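Local coordinates for SusD superfamily protein (Bacteroides vulgatus ATCC 8482, PDB 3JQ0) that is a SusD-family outer-membrane protein that probably binds nutrient glycans, its exact ligand not being established, at residues S227-K230 and D231-F235. Numbering follows the deposited sequence.
Sequences SSFK and DIFSF
Ser228 turns its hydroxyl between its own backbone N and carbonyl carbon (chi1 69°), while Asp231 carries CG beside its backbone N (chi1 -66°), so the serine meets both the amide and the carboxylate of the aspartate. Ser228 OG accepts from Asp231 N at 3.1 Å and donates to Asp231 OD2 at 2.8 Å, coming down from above the carboxylate plane. Ser227 OG donates to the same Asp231 OD2 at 2.7 Å, closer to the plane, on the anti side and from the opposite face. One carboxylate oxygen is thus gripped by two hydroxyls, which fixes the rotation of the group and probably favours its charged form. With an alanine in place of Asp231 both hydroxyls would probably lose their shared acceptor, Ser227 OG being set free to turn and Ser228 OG left with the backbone amide alone. Past the cap, Phe229 O accepts from Ile232 N and Lys230 O from Phe233 N, both i to i+3 bonds. On the buried side of the helix Phe233 sets its edge against the face of Phe229, centroids 5.0 Å apart and planes at 76°; Phe233 CE2 stands over the centre of the Phe229 ring. Ile232 lies against both rings: CD1 touches Phe229 CD1 at 3.6 Å, and CG2 covers one face of Phe233. Arg363 of strand 359-363 touches all three apolar side chains, and helix 315-319 borders Phe229. The arrangement is a serine N-cap whose capping hydroxyl is held by the carboxylate three residues on, here starting the short helix 229-233 with a T-shaped aromatic pair on its buried side.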
# COMPACT_ATOMS: atom_id res chain seq x y z
N SER A 227 14.30 15.85 2.07
CA SER A 227 14.69 16.30 3.40
C SER A 227 14.84 15.14 4.37
O SER A 227 15.86 15.00 5.04
CB SER A 227 13.69 17.33 3.93
OG SER A 227 12.36 16.82 3.99
N SER A 228 13.82 14.28 4.40
CA SER A 228 13.91 13.03 5.14
C SER A 228 12.74 12.16 4.76
O SER A 228 11.71 12.63 4.31
CB SER A 228 13.88 13.23 6.65
OG SER A 228 12.62 13.66 7.10
N PHE A 229 12.91 10.87 4.97
CA PHE A 229 11.82 9.91 4.83
C PHE A 229 10.61 10.30 5.70
O PHE A 229 9.47 10.23 5.26
CB PHE A 229 12.36 8.51 5.15
CG PHE A 229 11.43 7.37 4.88
CD1 PHE A 229 11.17 6.94 3.61
CD2 PHE A 229 10.94 6.62 5.94
CE1 PHE A 229 10.41 5.84 3.39
CE2 PHE A 229 10.17 5.51 5.70
CZ PHE A 229 9.94 5.10 4.44
N LYS A 230 10.86 10.71 6.94
CA LYS A 230 9.81 11.10 7.82
C LYS A 230 8.95 12.24 7.27
O LYS A 230 7.72 12.26 7.48
CB LYS A 230 10.47 11.48 9.12
CG LYS A 230 9.54 11.80 10.15
CD LYS A 230 10.26 12.03 11.53
CE LYS A 230 11.01 10.77 12.06
NZ LYS A 230 11.46 10.89 13.51
N ASP A 231 9.55 13.19 6.58
CA ASP A 231 8.81 14.31 6.04
C ASP A 231 7.82 13.90 4.93
O ASP A 231 6.94 14.67 4.62
CB ASP A 231 9.76 15.39 5.57
CG ASP A 231 10.53 16.01 6.70
OD1 ASP A 231 9.98 16.25 7.81
OD2 ASP A 231 11.75 16.26 6.52
N ILE A 232 8.02 12.74 4.31
CA ILE A 232 7.06 12.27 3.33
C ILE A 232 5.67 12.15 3.96
O ILE A 232 4.64 12.48 3.37
CB ILE A 232 7.47 10.87 2.78
CG1 ILE A 232 8.82 10.91 2.08
CG2 ILE A 232 6.40 10.33 1.87
CD1 ILE A 232 9.35 9.48 1.90
N PHE A 233 5.66 11.63 5.19
CA PHE A 233 4.43 11.18 5.84
C PHE A 233 3.84 12.14 6.84
O PHE A 233 2.74 11.89 7.39
CB PHE A 233 4.67 9.83 6.54
CG PHE A 233 5.33 8.80 5.66
CD1 PHE A 233 4.59 8.18 4.64
CD2 PHE A 233 6.67 8.50 5.78
CE1 PHE A 233 5.18 7.27 3.81
CE2 PHE A 233 7.28 7.63 4.89
CZ PHE A 233 6.51 7.01 3.92
N SER A 234 4.55 13.21 7.16
CA SER A 234 4.15 14.03 8.27
C SER A 234 2.83 14.75 8.04
O SER A 234 2.47 15.19 6.93
CB SER A 234 5.20 15.05 8.60
OG SER A 234 5.24 16.00 7.55
N PHE A 235 2.10 14.92 9.14
CA PHE A 235 0.83 15.60 9.14
C PHE A 235 0.96 17.02 8.63
O PHE A 235 0.03 17.54 8.03
CB PHE A 235 0.26 15.56 10.56
CG PHE A 235 -1.07 16.22 10.72
CD1 PHE A 235 -2.26 15.56 10.40
CD2 PHE A 235 -1.16 17.51 11.16
CE1 PHE A 235 -3.47 16.20 10.53
CE2 PHE A 235 -2.40 18.17 11.30
CZ PHE A 235 -3.54 17.49 11.00